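Local coordinates for protein putative endo-1,4-beta-xylanase (Bacteroides thetaiotaomicron VPI-5482, PDB 5MSX) that probably hydrolyses arabinofuranosyl linkages in plant pectin glycans as a calcium-binding family 43 glycoside hydrolase, at residues I39-T52 with P64-W76. Residues are numbered along the deposited sequence; the frame is centred on the assembly and turned at random.
Sequences IQEINGVFYCYATT and PPVVWKSKDFVHW. With EDO (1,2-ethanediol), chain G; EDO (1,2-ethanediol), chain V.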
loop_
_atom_site.group_PDB
_atom_site.type_symbol
_atom_site.label_atom_id
_atom_site.label_comp_id
_atom_site.label_asym_id
_atom_site.label_seq_id
_atom_site.Cartn_x
_atom_site.Cartn_y
_atom_site.Cartn_z
ATOM N N ILE C 39 10.533 -10.649 18.385
ATOM C CA ILE C 39 11.893 -10.699 17.917
ATOM C C ILE C 39 11.891 -11.118 16.447
ATOM O O ILE C 39 11.116 -11.988 16.032
ATOM C CB ILE C 39 12.717 -11.656 18.773
ATOM C CG1 ILE C 39 12.802 -11.134 20.234
ATOM C CG2 ILE C 39 14.107 -11.857 18.171
ATOM C CD1 ILE C 39 13.130 -12.231 21.240
ATOM N N GLN C 40 12.740 -10.475 15.653
ATOM C CA GLN C 40 12.741 -10.692 14.204
ATOM C C GLN C 40 14.065 -10.270 13.596
ATOM O O GLN C 40 14.752 -9.421 14.143
ATOM C CB GLN C 40 11.557 -9.922 13.549
ATOM C CG GLN C 40 11.647 -8.424 13.728
ATOM C CD GLN C 40 10.429 -7.652 13.280
ATOM O OE1 GLN C 40 9.880 -6.870 14.055
ATOM N NE2 GLN C 40 10.007 -7.835 12.018
ATOM N N GLU C 41 14.431 -10.882 12.482
ATOM C CA GLU C 41 15.536 -10.407 11.692
ATOM C C GLU C 41 15.005 -9.494 10.604
ATOM O O GLU C 41 14.072 -9.873 9.904
ATOM C CB GLU C 41 16.281 -11.562 11.060
ATOM C CG GLU C 41 17.487 -11.158 10.233
ATOM C CD GLU C 41 18.283 -12.355 9.716
ATOM O OE1 GLU C 41 17.825 -13.505 9.873
ATOM O OE2 GLU C 41 19.389 -12.145 9.161
ATOM N N ILE C 42 15.587 -8.298 10.483
ATOM C CA ILE C 42 15.237 -7.355 9.440
ATOM C C ILE C 42 16.526 -6.865 8.795
ATOM O O ILE C 42 17.353 -6.257 9.467
ATOM C CB ILE C 42 14.492 -6.117 9.968
ATOM C CG1 ILE C 42 13.272 -6.508 10.795
ATOM C CG2 ILE C 42 14.050 -5.206 8.803
ATOM C CD1 ILE C 42 12.592 -5.311 11.444
ATOM N N ASN C 43 16.693 -7.136 7.504
ATOM C CA ASN C 43 17.872 -6.708 6.749
ATOM C C ASN C 43 19.196 -7.117 7.404
ATOM O O ASN C 43 20.082 -6.299 7.607
ATOM C CB ASN C 43 17.841 -5.187 6.543
ATOM C CG ASN C 43 16.592 -4.720 5.833
ATOM O OD1 ASN C 43 15.991 -5.441 5.009
ATOM N ND2 ASN C 43 16.205 -3.508 6.113
ATOM N N GLY C 44 19.311 -8.374 7.766
ATOM C CA GLY C 44 20.522 -8.882 8.381
ATOM C C GLY C 44 20.817 -8.508 9.836
ATOM O O GLY C 44 21.881 -8.837 10.322
ATOM N N VAL C 45 19.887 -7.874 10.543
ATOM C CA VAL C 45 20.073 -7.505 11.962
ATOM C C VAL C 45 18.868 -8.011 12.789
ATOM O O VAL C 45 17.738 -7.920 12.328
ATOM C CB VAL C 45 20.174 -5.966 12.088
ATOM C CG1 VAL C 45 20.344 -5.543 13.534
ATOM C CG2 VAL C 45 21.326 -5.425 11.227
ATOM N N PHE C 46 19.093 -8.491 14.017
ATOM C CA PHE C 46 17.966 -8.884 14.894
ATOM C C PHE C 46 17.435 -7.692 15.666
ATOM O O PHE C 46 18.200 -6.840 16.078
ATOM C CB PHE C 46 18.342 -10.008 15.846
ATOM C CG PHE C 46 18.906 -11.235 15.144
ATOM C CD1 PHE C 46 18.061 -12.195 14.610
ATOM C CD2 PHE C 46 20.281 -11.421 15.028
ATOM C CE1 PHE C 46 18.569 -13.315 13.952
ATOM C CE2 PHE C 46 20.803 -12.544 14.397
ATOM C CZ PHE C 46 19.950 -13.505 13.855
ATOM N N TYR C 47 16.111 -7.619 15.785
ATOM C CA TYR C 47 15.417 -6.588 16.516
ATOM C C TYR C 47 14.541 -7.259 17.577
ATOM O O TYR C 47 13.952 -8.326 17.305
ATOM C CB TYR C 47 14.512 -5.808 15.579
ATOM C CG TYR C 47 15.245 -4.942 14.595
ATOM C CD1 TYR C 47 15.884 -5.492 13.486
ATOM C CD2 TYR C 47 15.321 -3.555 14.786
ATOM C CE1 TYR C 47 16.561 -4.691 12.587
ATOM C CE2 TYR C 47 15.979 -2.746 13.878
ATOM C CZ TYR C 47 16.610 -3.325 12.800
ATOM O OH TYR C 47 17.264 -2.504 11.943
ATOM N N CYS C 48 14.468 -6.636 18.767
ATOM C CA CYS C 48 13.589 -7.042 19.842
ATOM C C CYS C 48 12.767 -5.853 20.330
ATOM O O CYS C 48 13.287 -4.928 20.964
ATOM C CB CYS C 48 14.382 -7.677 20.990
ATOM S SG CYS C 48 13.354 -8.220 22.410
ATOM N N TYR C 49 11.476 -5.881 19.991
ATOM C CA TYR C 49 10.491 -4.964 20.488
ATOM C C TYR C 49 9.742 -5.654 21.641
ATOM O O TYR C 49 9.172 -6.732 21.462
ATOM C CB TYR C 49 9.483 -4.669 19.384
ATOM C CG TYR C 49 10.050 -4.034 18.118
ATOM C CD1 TYR C 49 10.226 -2.639 18.028
ATOM C CD2 TYR C 49 10.353 -4.796 16.998
ATOM C CE1 TYR C 49 10.707 -2.045 16.865
ATOM C CE2 TYR C 49 10.841 -4.203 15.838
ATOM C CZ TYR C 49 10.996 -2.833 15.767
ATOM O OH TYR C 49 11.480 -2.250 14.612
ATOM N N ALA C 50 9.673 -5.017 22.789
ATOM C CA ALA C 50 9.116 -5.660 23.975
ATOM C C ALA C 50 8.487 -4.639 24.906
ATOM O O ALA C 50 8.665 -3.427 24.715
ATOM C CB ALA C 50 10.205 -6.456 24.692
ATOM N N THR C 51 7.703 -5.137 25.863
ATOM C CA THR C 51 7.324 -4.362 27.033
ATOM C C THR C 51 8.575 -4.201 27.926
ATOM O O THR C 51 9.239 -5.200 28.260
ATOM C CB THR C 51 6.247 -5.092 27.844
ATOM O OG1 THR C 51 5.140 -5.432 27.012
ATOM C CG2 THR C 51 5.790 -4.261 29.074
ATOM N N THR C 52 8.878 -2.970 28.332
ATOM C CA THR C 52 9.929 -2.752 29.293
ATOM C C THR C 52 9.323 -2.798 30.723
ATOM O O THR C 52 8.378 -2.088 31.035
ATOM C CB THR C 52 10.694 -1.450 28.993
ATOM O OG1 THR C 52 11.318 -1.539 27.688
ATOM C CG2 THR C 52 11.761 -1.208 30.086
ATOM N N PRO C 64 9.442 2.863 28.798
ATOM C CA PRO C 64 9.106 3.429 27.503
ATOM C C PRO C 64 9.341 2.433 26.351
ATOM O O PRO C 64 10.048 1.438 26.566
ATOM C CB PRO C 64 10.096 4.593 27.386
ATOM C CG PRO C 64 11.300 4.106 28.121
ATOM C CD PRO C 64 10.749 3.334 29.283
ATOM N N PRO C 65 8.812 2.732 25.134
ATOM C CA PRO C 65 9.147 2.002 23.870
ATOM C C PRO C 65 10.593 2.110 23.444
ATOM O O PRO C 65 11.032 3.187 22.988
ATOM C CB PRO C 65 8.255 2.664 22.802
ATOM C CG PRO C 65 7.819 3.955 23.401
ATOM C CD PRO C 65 7.800 3.776 24.897
ATOM N N VAL C 66 11.330 1.004 23.586
ATOM C CA VAL C 66 12.682 0.907 23.042
ATOM C C VAL C 66 12.783 -0.372 22.204
ATOM O O VAL C 66 12.030 -1.339 22.421
ATOM C CB VAL C 66 13.793 1.005 24.133
ATOM C CG1 VAL C 66 13.618 2.287 24.962
ATOM C CG2 VAL C 66 13.814 -0.204 25.051
ATOM N N VAL C 67 13.678 -0.344 21.214
ATOM C CA VAL C 67 13.964 -1.517 20.406
ATOM C C VAL C 67 15.415 -1.883 20.595
ATOM O O VAL C 67 16.285 -1.068 20.363
ATOM C CB VAL C 67 13.634 -1.322 18.900
ATOM C CG1 VAL C 67 14.490 -0.232 18.240
ATOM C CG2 VAL C 67 13.809 -2.640 18.164
ATOM N N TRP C 68 15.676 -3.113 21.014
ATOM C CA TRP C 68 17.032 -3.610 21.139
ATOM C C TRP C 68 17.434 -4.284 19.840
ATOM O O TRP C 68 16.598 -4.940 19.196
ATOM C CB TRP C 68 17.114 -4.614 22.275
ATOM C CG TRP C 68 16.860 -4.088 23.632
ATOM C CD1 TRP C 68 15.658 -3.802 24.196
ATOM C CD2 TRP C 68 17.850 -3.814 24.629
ATOM N NE1 TRP C 68 15.842 -3.336 25.473
ATOM C CE2 TRP C 68 17.179 -3.352 25.766
ATOM C CE3 TRP C 68 19.239 -3.892 24.653
ATOM C CZ2 TRP C 68 17.849 -2.998 26.935
ATOM C CZ3 TRP C 68 19.897 -3.549 25.813
ATOM C CH2 TRP C 68 19.206 -3.101 26.933
ATOM N N LYS C 69 18.693 -4.106 19.446
ATOM C CA LYS C 69 19.228 -4.642 18.218
ATOM C C LYS C 69 20.523 -5.369 18.488
ATOM O O LYS C 69 21.256 -5.032 19.428
ATOM C CB LYS C 69 19.543 -3.523 17.213
ATOM C CG LYS C 69 18.352 -2.723 16.720
ATOM C CD LYS C 69 18.781 -1.412 16.037
ATOM C CE LYS C 69 19.784 -1.630 14.910
ATOM N NZ LYS C 69 19.796 -0.509 13.926
ATOM N N SER C 70 20.815 -6.314 17.607
ATOM C CA SER C 70 21.966 -7.155 17.686
ATOM C C SER C 70 22.340 -7.706 16.315
ATOM O O SER C 70 21.469 -8.165 15.554
ATOM C CB SER C 70 21.654 -8.353 18.587
ATOM O OG SER C 70 22.787 -9.176 18.716
ATOM N N LYS C 71 23.639 -7.745 16.027
ATOM C CA LYS C 71 24.123 -8.346 14.792
ATOM C C LYS C 71 24.263 -9.850 14.911
ATOM O O LYS C 71 24.206 -10.565 13.905
ATOM C CB LYS C 71 25.451 -7.721 14.395
ATOM C CG LYS C 71 25.326 -6.231 14.126
ATOM C CD LYS C 71 26.606 -5.642 13.546
ATOM C CE LYS C 71 26.424 -4.175 13.176
ATOM N NZ LYS C 71 26.586 -3.301 14.372
ATOM N N ASP C 72 24.448 -10.340 16.132
ATOM C CA ASP C 72 24.798 -11.749 16.350
ATOM C C ASP C 72 23.846 -12.517 17.289
ATOM O O ASP C 72 24.029 -13.716 17.474
ATOM C CB ASP C 72 26.241 -11.860 16.879
ATOM C CG ASP C 72 26.461 -11.111 18.208
ATOM O OD1 ASP C 72 25.539 -10.475 18.762
ATOM O OD2 ASP C 72 27.587 -11.153 18.728
ATOM N N PHE C 73 22.856 -11.836 17.870
ATOM C CA PHE C 73 21.931 -12.430 18.880
ATOM C C PHE C 73 22.509 -12.593 20.307
ATOM O O PHE C 73 21.844 -13.160 21.196
ATOM C CB PHE C 73 21.362 -13.781 18.394
ATOM C CG PHE C 73 19.928 -13.998 18.791
ATOM C CD1 PHE C 73 18.912 -13.303 18.144
ATOM C CD2 PHE C 73 19.595 -14.888 19.815
ATOM C CE1 PHE C 73 17.573 -13.488 18.502
ATOM C CE2 PHE C 73 18.259 -15.064 20.184
ATOM C CZ PHE C 73 17.248 -14.354 19.537
ATOM N N VAL C 74 23.706 -12.063 20.536
ATOM C CA VAL C 74 24.385 -12.163 21.841
ATOM C C VAL C 74 24.552 -10.759 22.432
ATOM O O VAL C 74 24.131 -10.497 23.555
ATOM C CB VAL C 74 25.734 -12.869 21.673
ATOM C CG1 VAL C 74 26.497 -12.944 22.982
ATOM C CG2 VAL C 74 25.500 -14.272 21.120
ATOM N N HIS C 75 25.160 -9.860 21.657
ATOM C CA HIS C 75 25.339 -8.467 22.053
ATOM C C HIS C 75 24.217 -7.604 21.556
ATOM O O HIS C 75 24.053 -7.457 20.352
ATOM C CB HIS C 75 26.677 -7.960 21.504
ATOM C CG HIS C 75 27.834 -8.770 21.985
ATOM N ND1 HIS C 75 28.387 -9.791 21.242
ATOM C CD2 HIS C 75 28.497 -8.758 23.165
ATOM C CE1 HIS C 75 29.367 -10.350 21.930
ATOM N NE2 HIS C 75 29.456 -9.739 23.097
ATOM N N TRP C 76 23.463 -7.021 22.487
ATOM C CA TRP C 76 22.268 -6.236 22.194
ATOM C C TRP C 76 22.465 -4.805 22.632
ATOM O O TRP C 76 23.203 -4.570 23.572
ATOM C CB TRP C 76 21.072 -6.825 22.949
ATOM C CG TRP C 76 20.680 -8.201 22.465
ATOM C CD1 TRP C 76 21.188 -9.400 22.882
ATOM C CD2 TRP C 76 19.706 -8.501 21.454
ATOM N NE1 TRP C 76 20.592 -10.426 22.186
ATOM C CE2 TRP C 76 19.680 -9.902 21.305
ATOM C CE3 TRP C 76 18.868 -7.715 20.647
ATOM C CZ2 TRP C 76 18.831 -10.548 20.374
ATOM C CZ3 TRP C 76 18.012 -8.350 19.729
ATOM C CH2 TRP C 76 18.000 -9.755 19.610
HETATM C C1 EDO G . 11.939 -5.665 4.230
HETATM O O1 EDO G . 12.462 -5.476 5.538
HETATM C C2 EDO G . 13.152 -5.842 3.345
HETATM O O2 EDO G . 14.067 -4.746 3.540
HETATM C C1 EDO V . 10.240 -13.635 11.675
HETATM O O1 EDO V . 10.575 -15.034 11.750
HETATM C C2 EDO V . 11.375 -12.830 11.080
HETATM O O2 EDO V . 12.649 -13.288 11.551
HETATM O O HOH W 1 12.133 -3.798 23.708
HETATM O O HOH W 2 9.651 -1.941 22.260
HETATM O O HOH W 3 10.038 -1.126 25.333
HETATM O O HOH W 4 14.246 -2.286 27.640
#
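I39, on the neighbouring strand 39-42, lays CG2 against the rim of the F73 ring, 3.8 Å from CE1, in the loop after strand 67-70. A type I' turn, I42 to V45, joins strands 39-42 and 45-52 in a hairpin. F46 then pairs with S70: F46 N reaches S70 O at 2.8 Å, and the return bond runs from S70 N to F46 O. With CG beside its backbone N (chi1 -55°), the F46 ring turns one face to the edge of F73, a T-shaped stack with centroids 5.1 Å apart and planes at 78°; F46 CB also meets W76 CH2. Cut back to an alanine, this position would probably leave the F73 edge without its aromatic face and a gap beside it. On the other face of the sheet, Y47 lies alongside the aliphatic chain of K69, CD2 to CG 3.7 Å; Y47 OH hydrogen-bonds to E123 and K69 NZ forms a salt bridge with it. C48 repeats the paired bonds with W68 and touches W76 CZ3 through CB. Over the Y49 ring sits V67 CG2, 3.6 Å from its centroid, a CH-pi contact. Beyond, waters take over: one bridges A50 O, P64 O, V66 N and T52 OG1, another links T52 OG1 to W68 NE1. Chemically, these neighbouring strands of a five-bladed propeller blade pack aromatic and apolar groups beside F46 and C48, charge at K69, and water near predicted proton acceptor D36.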